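Poly(A) RNA polymerase GLD2 (Rattus norvegicus, PDB 6LBK) is a cytoplasmic poly(A) polymerase that probably adds successive AMP units from ATP to the 3' ends of selected mRNAs and single nucleotides to certain microRNAs. Local coordinates at residues Ala78-Glu83 and Lys140-Arg145; Ile162-Asp167 and Cys171-Leu176. The protein carries 1 engineered substitution. One frame throughout, in Å; residues are numbered along the deposited sequence.

Interaction 1: residues Ala78-Glu83 and Lys140-Arg145; sequences AQLQRE and KHFCTR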
loop_
_atom_site.group_PDB
_atom_site.type_symbol
_atom_site.label_atom_id
_atom_site.label_comp_id
_atom_site.label_asym_id
_atom_site.label_seq_id
_atom_site.Cartn_x
_atom_site.Cartn_y
_atom_site.Cartn_z
ATOM N N ALA A 78 -19.298 4.116 -7.616
ATOM C CA ALA A 78 -20.291 4.059 -8.685
ATOM C C ALA A 78 -21.081 5.365 -8.810
ATOM O O ALA A 78 -21.302 5.853 -9.932
ATOM C CB ALA A 78 -21.223 2.884 -8.443
ATOM N N GLN A 79 -21.496 5.970 -7.679
ATOM C CA GLN A 79 -22.244 7.231 -7.774
ATOM C C GLN A 79 -21.383 8.332 -8.366
ATOM O O GLN A 79 -21.848 9.132 -9.176
ATOM C CB GLN A 79 -22.785 7.677 -6.408
ATOM C CG GLN A 79 -23.382 9.083 -6.391
ATOM C CD GLN A 79 -24.684 9.206 -7.223
ATOM O OE1 GLN A 79 -25.431 8.243 -7.386
ATOM N NE2 GLN A 79 -24.957 10.400 -7.721
ATOM N N LEU A 80 -20.124 8.391 -7.979
ATOM C CA LEU A 80 -19.273 9.431 -8.519
ATOM C C LEU A 80 -18.956 9.183 -9.989
ATOM O O LEU A 80 -18.832 10.134 -10.754
ATOM C CB LEU A 80 -18.008 9.554 -7.678
ATOM C CG LEU A 80 -18.292 10.229 -6.336
ATOM C CD1 LEU A 80 -16.987 10.537 -5.621
ATOM C CD2 LEU A 80 -19.123 11.511 -6.506
ATOM N N GLN A 81 -18.777 7.928 -10.403
ATOM C CA GLN A 81 -18.555 7.685 -11.821
ATOM C C GLN A 81 -19.733 8.196 -12.639
ATOM O O GLN A 81 -19.568 8.943 -13.606
ATOM C CB GLN A 81 -18.371 6.208 -12.093
ATOM C CG GLN A 81 -18.165 5.985 -13.549
ATOM C CD GLN A 81 -17.937 4.556 -13.825
ATOM O OE1 GLN A 81 -16.906 3.989 -13.427
ATOM N NE2 GLN A 81 -18.893 3.929 -14.504
ATOM N N ARG A 82 -20.933 7.787 -12.250
ATOM C CA ARG A 82 -22.140 8.317 -12.853
ATOM C C ARG A 82 -22.097 9.839 -12.875
ATOM O O ARG A 82 -22.395 10.477 -13.894
ATOM C CB ARG A 82 -23.318 7.797 -12.041
ATOM C CG ARG A 82 -24.651 7.959 -12.604
ATOM C CD ARG A 82 -25.522 7.153 -11.721
ATOM N NE ARG A 82 -26.162 7.917 -10.655
ATOM C CZ ARG A 82 -27.385 8.434 -10.757
ATOM N NH1 ARG A 82 -27.908 9.090 -9.730
ATOM N NH2 ARG A 82 -28.078 8.297 -11.887
ATOM N N GLU A 83 -21.715 10.437 -11.752
ATOM C CA GLU A 83 -21.732 11.888 -11.645
ATOM C C GLU A 83 -20.683 12.527 -12.571
ATOM O O GLU A 83 -20.970 13.515 -13.259
ATOM C CB GLU A 83 -21.530 12.266 -10.170
ATOM C CG GLU A 83 -22.108 13.611 -9.752
ATOM C CD GLU A 83 -23.492 13.591 -9.040
ATOM O OE1 GLU A 83 -23.744 12.797 -8.110
ATOM O OE2 GLU A 83 -24.326 14.429 -9.397
ATOM N N LYS A 140 -14.033 21.426 -9.424
ATOM C CA LYS A 140 -15.078 22.442 -9.506
ATOM C C LYS A 140 -16.467 21.804 -9.539
ATOM O O LYS A 140 -17.425 22.371 -9.002
ATOM C CB LYS A 140 -14.837 23.331 -10.726
ATOM C CG LYS A 140 -15.388 24.751 -10.595
ATOM C CD LYS A 140 -14.587 25.533 -9.548
ATOM C CE LYS A 140 -13.085 25.501 -9.846
ATOM N NZ LYS A 140 -12.329 26.574 -9.128
ATOM N N HIS A 141 -16.593 20.632 -10.166
ATOM C CA HIS A 141 -17.857 19.901 -10.147
ATOM C C HIS A 141 -18.226 19.499 -8.720
ATOM O O HIS A 141 -19.364 19.686 -8.279
ATOM C CB HIS A 141 -17.731 18.666 -11.052
ATOM C CG HIS A 141 -19.019 17.947 -11.329
ATOM N ND1 HIS A 141 -19.960 18.406 -12.230
ATOM C CD2 HIS A 141 -19.503 16.774 -10.847
ATOM C CE1 HIS A 141 -20.976 17.560 -12.270
ATOM N NE2 HIS A 141 -20.724 16.561 -11.442
ATOM N N PHE A 142 -17.260 18.968 -7.975
ATOM C CA PHE A 142 -17.527 18.563 -6.596
ATOM C C PHE A 142 -17.907 19.761 -5.731
ATOM O O PHE A 142 -18.766 19.660 -4.847
ATOM C CB PHE A 142 -16.302 17.856 -6.009
ATOM C CG PHE A 142 -16.084 16.454 -6.538
ATOM C CD1 PHE A 142 -16.776 15.991 -7.641
ATOM C CD2 PHE A 142 -15.169 15.606 -5.926
ATOM C CE1 PHE A 142 -16.573 14.703 -8.120
ATOM C CE2 PHE A 142 -14.963 14.328 -6.399
ATOM C CZ PHE A 142 -15.671 13.871 -7.505
ATOM N N CYS A 143 -17.281 20.909 -5.981
ATOM C CA CYS A 143 -17.570 22.100 -5.182
ATOM C C CYS A 143 -18.931 22.704 -5.520
ATOM O O CYS A 143 -19.661 23.130 -4.618
ATOM C CB CYS A 143 -16.476 23.150 -5.372
ATOM S SG CYS A 143 -14.816 22.632 -4.904
ATOM N N THR A 144 -19.283 22.782 -6.806
ATOM C CA THR A 144 -20.508 23.483 -7.190
ATOM C C THR A 144 -21.737 22.572 -7.156
ATOM O O THR A 144 -22.723 22.870 -6.472
ATOM C CB THR A 144 -20.358 24.120 -8.583
ATOM O OG1 THR A 144 -20.205 23.106 -9.582
ATOM C CG2 THR A 144 -19.151 25.039 -8.629
ATOM N N ARG A 145 -21.697 21.464 -7.890
ATOM C CA ARG A 145 -22.898 20.658 -8.050
ATOM C C ARG A 145 -23.027 19.599 -6.959
ATOM O O ARG A 145 -24.142 19.290 -6.531
ATOM C CB ARG A 145 -22.925 20.045 -9.458
ATOM C CG ARG A 145 -22.912 21.123 -10.559
ATOM C CD ARG A 145 -24.220 21.934 -10.627
ATOM N NE ARG A 145 -24.125 23.122 -11.497
ATOM C CZ ARG A 145 -24.645 23.237 -12.720
ATOM N NH1 ARG A 145 -25.329 22.231 -13.252
ATOM N NH2 ARG A 145 -24.488 24.367 -13.409
#

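Interaction 2: residues Ile162-Asp167 and Cys171-Leu176; sequences IVKFRD and CVEFAL. Engineered in segment 171-176: Ala175 (natural residue Asp).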
loop_
_atom_site.group_PDB
_atom_site.type_symbol
_atom_site.label_atom_id
_atom_site.label_comp_id
_atom_site.label_asym_id
_atom_site.label_seq_id
_atom_site.Cartn_x
_atom_site.Cartn_y
_atom_site.Cartn_z
ATOM N N ILE A 162 -4.011 15.419 -6.637
ATOM C CA ILE A 162 -5.131 14.685 -6.073
ATOM C C ILE A 162 -6.250 15.656 -5.721
ATOM O O ILE A 162 -6.005 16.828 -5.429
ATOM C CB ILE A 162 -4.650 13.886 -4.833
ATOM C CG1 ILE A 162 -4.014 12.582 -5.268
ATOM C CG2 ILE A 162 -5.768 13.585 -3.854
ATOM C CD1 ILE A 162 -3.188 11.996 -4.183
ATOM N N VAL A 163 -7.490 15.167 -5.780
ATOM C CA VAL A 163 -8.628 15.819 -5.146
ATOM C C VAL A 163 -8.945 14.989 -3.915
ATOM O O VAL A 163 -9.248 13.794 -4.021
ATOM C CB VAL A 163 -9.854 15.913 -6.071
ATOM C CG1 VAL A 163 -11.092 16.209 -5.247
ATOM C CG2 VAL A 163 -9.689 17.008 -7.106
ATOM N N LYS A 164 -8.855 15.608 -2.749
ATOM C CA LYS A 164 -9.190 14.957 -1.498
ATOM C C LYS A 164 -10.584 15.397 -1.094
ATOM O O LYS A 164 -10.928 16.581 -1.193
ATOM C CB LYS A 164 -8.199 15.315 -0.391
ATOM C CG LYS A 164 -7.031 14.383 -0.278
ATOM C CD LYS A 164 -6.639 14.253 1.169
ATOM C CE LYS A 164 -5.499 13.284 1.324
ATOM N NZ LYS A 164 -4.882 13.402 2.673
ATOM N N PHE A 165 -11.381 14.446 -0.630
ATOM C CA PHE A 165 -12.729 14.830 -0.259
ATOM C C PHE A 165 -13.254 13.837 0.754
ATOM O O PHE A 165 -12.747 12.729 0.876
ATOM C CB PHE A 165 -13.663 14.911 -1.497
ATOM C CG PHE A 165 -13.889 13.604 -2.231
ATOM C CD1 PHE A 165 -14.973 12.788 -1.920
ATOM C CD2 PHE A 165 -13.075 13.236 -3.289
ATOM C CE1 PHE A 165 -15.197 11.593 -2.631
ATOM C CE2 PHE A 165 -13.302 12.052 -3.992
ATOM C CZ PHE A 165 -14.355 11.232 -3.664
ATOM N N ARG A 166 -14.328 14.226 1.435
ATOM C CA ARG A 166 -14.982 13.362 2.403
ATOM C C ARG A 166 -16.401 13.114 1.918
ATOM O O ARG A 166 -17.155 14.061 1.699
ATOM C CB ARG A 166 -14.974 14.003 3.793
ATOM C CG ARG A 166 -15.218 13.057 4.957
ATOM C CD ARG A 166 -15.246 13.848 6.264
ATOM N NE ARG A 166 -16.591 13.965 6.819
ATOM C CZ ARG A 166 -17.058 13.199 7.800
ATOM N NH1 ARG A 166 -16.284 12.271 8.355
ATOM N NH2 ARG A 166 -18.297 13.366 8.237
ATOM N N ASP A 167 -16.754 11.841 1.756
ATOM C CA ASP A 167 -18.110 11.438 1.441
ATOM C C ASP A 167 -18.924 11.462 2.724
ATOM O O ASP A 167 -18.603 10.750 3.688
ATOM C CB ASP A 167 -18.118 10.043 0.815
ATOM C CG ASP A 167 -19.536 9.480 0.629
ATOM O OD1 ASP A 167 -20.434 10.157 0.052
ATOM O OD2 ASP A 167 -19.761 8.342 1.100
ATOM N N CYS A 171 -19.192 8.729 5.334
ATOM C CA CYS A 171 -18.278 9.429 6.249
ATOM C C CYS A 171 -16.811 9.083 5.978
ATOM O O CYS A 171 -15.994 9.091 6.899
ATOM C CB CYS A 171 -18.598 9.136 7.724
ATOM S SG CYS A 171 -20.034 9.935 8.457
ATOM N N VAL A 172 -16.451 8.787 4.726
ATOM C CA VAL A 172 -15.135 8.223 4.397
ATOM C C VAL A 172 -14.336 9.228 3.574
ATOM O O VAL A 172 -14.877 9.905 2.688
ATOM C CB VAL A 172 -15.240 6.862 3.658
ATOM C CG1 VAL A 172 -13.995 6.550 2.859
ATOM C CG2 VAL A 172 -15.478 5.731 4.644
ATOM N N GLU A 173 -13.041 9.316 3.873
ATOM C CA GLU A 173 -12.123 10.164 3.127
ATOM C C GLU A 173 -11.621 9.458 1.874
ATOM O O GLU A 173 -11.308 8.267 1.894
ATOM C CB GLU A 173 -10.945 10.551 4.016
ATOM C CG GLU A 173 -10.070 11.661 3.467
ATOM C CD GLU A 173 -10.610 13.047 3.808
ATOM O OE1 GLU A 173 -10.135 14.034 3.197
ATOM O OE2 GLU A 173 -11.504 13.149 4.687
ATOM N N PHE A 174 -11.555 10.206 0.779
ATOM C CA PHE A 174 -11.186 9.705 -0.532
ATOM C C PHE A 174 -10.127 10.602 -1.145
ATOM O O PHE A 174 -10.060 11.807 -0.872
ATOM C CB PHE A 174 -12.387 9.663 -1.517
ATOM C CG PHE A 174 -13.292 8.485 -1.335
ATOM C CD1 PHE A 174 -12.921 7.237 -1.813
ATOM C CD2 PHE A 174 -14.507 8.630 -0.713
ATOM C CE1 PHE A 174 -13.760 6.143 -1.659
ATOM C CE2 PHE A 174 -15.348 7.550 -0.552
ATOM C CZ PHE A 174 -14.970 6.294 -1.025
ATOM N N ALA A 175 -9.340 9.996 -2.023
ATOM C CA ALA A 175 -8.338 10.667 -2.833
ATOM C C ALA A 175 -8.532 10.219 -4.274
ATOM O O ALA A 175 -8.416 9.030 -4.571
ATOM C CB ALA A 175 -6.933 10.315 -2.335
ATOM N N LEU A 176 -8.822 11.159 -5.158
ATOM C CA LEU A 176 -9.075 10.879 -6.561
ATOM C C LEU A 176 -7.955 11.481 -7.390
ATOM O O LEU A 176 -7.603 12.648 -7.198
ATOM C CB LEU A 176 -10.441 11.445 -6.981
ATOM C CG LEU A 176 -10.901 11.174 -8.412
ATOM C CD1 LEU A 176 -12.408 11.074 -8.435
ATOM C CD2 LEU A 176 -10.447 12.275 -9.354
#

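Interaction 1: residues Ala78-Glu83 and Lys140-Arg145
Leu80 meets Phe142 with one methyl: CD1 lies 4.0 Å from CZ, the outermost carbon of the ring, and reaches it obliquely. The two side chains cross at about a right angle. Both start with the same torsion, CG anti to the carbonyl carbon (chi1 -74° in each), and this brings their apolar ends together although neither CB points straight at the other helix. Glu83, a turn after Leu80, meets His141, the residue before Phe142, and here both CB atoms do point across. His141 NE2 stands 3.7 Å from Glu83 CG, which lies at the ring edge in its plane, and 3.6 Å from Glu83 O, approached obliquely and not hydrogen-bonded.

The Glu83 chain turns at chi2 (99°), and its carboxylate is engaged away from the imidazole: OE2 is 4.7 Å from His141 NE2. OE1 instead takes a hydrogen bond of 2.7 Å from Gln79 NE2, one helical turn back, and is also hydrogen-bonded to Tyr149 OH. The Gln79 donor comes from above the carboxylate plane. CB of Arg145, four residues along from His141, rests over the rim of its ring, 4.2 Å above the plane.

Only 163 Å² is buried between the segments, and the nearest CA pair, Glu83 and His141, is 9.0 Å apart, so the contact is made largely by side chains, with the carbonyl of Glu83 as the backbone exception. Helices 67-85 and 128-144 meet here within the palm domain. Leu80 also packs on Leu93 of strand 91-96, and both Leu80 and Phe142 reach Ile150 of strand 150-156, so the apolar half of the contact rests on the sheet.

Interaction 2: residues Ile162-Asp167 and Cys171-Leu176
Phe165 and Phe174 form a hydrogen-bonded antiparallel pair, with Phe174 N donating a hydrogen bond of 2.8 Å to Phe165 O. The strands run at 152° to one another, and Val163 with Leu176 repeats the paired bonds, Val163 N to Leu176 O being 2.9 Å.

From CB of Phe165, chi1 of 64° sets CG between the backbone N and the carbonyl carbon and swings the ring across to the neighbouring strand. CD1 and CD2 lie 4.1 and 4.0 Å from Phe174 CB, which sits over the ring face. Further out, CE1 approaches Phe174 CD2 at 3.6 Å, while CE2 comes to 4.2 Å from Leu176 CB, which lies at the ring edge. At the tip, CZ comes to 3.3 Å from Phe174 CB; that CB is 3.6 Å from the ring centroid, a CH-pi contact. The two rings are nearly parallel, at 23°, but slid so far that they barely overlap. With an alanine here, Phe174 CB would probably lose its aromatic cover and a gap would be likely to open beside Leu176.

Lys164, Arg166, Glu173 and the engineered Ala175 (naturally Asp) point to the other sheet face, where Arg166 NE is salt-bridged to Glu151. This beta hairpin belongs to the nucleotidyltransferase palm: strand 172-178 lies beside strand 110-116, which carries Asp111, consistent with the natural aspartate at the engineered position completing the family's metal-binding carboxylates.

Overall arrangement
Interaction 1 and interaction 2 share one apolar layer of the palm domain, their centres 12 Å apart. Phe165 of the hairpin joins them: its CZ is 3.4 Å from Leu80 CD1, and its CE2 is 3.7 Å from Phe142 CE2, the two rings meeting edge-to-face. Thus the helices of 78-83 and 140-145 pack on the face carrying Phe165 and Phe174. The probable active site lies on the other face of the hairpin: the side chain of the engineered Ala175 is about 4 Å from that of Asp111, and that of Glu173 about 3 Å from that of Asp109; Asp109 and Asp111 are, by similarity to relatives, the magnesium ligands. Interaction 1 is more remote, with the side chains of Leu80 and Asp111 about 12 Å apart.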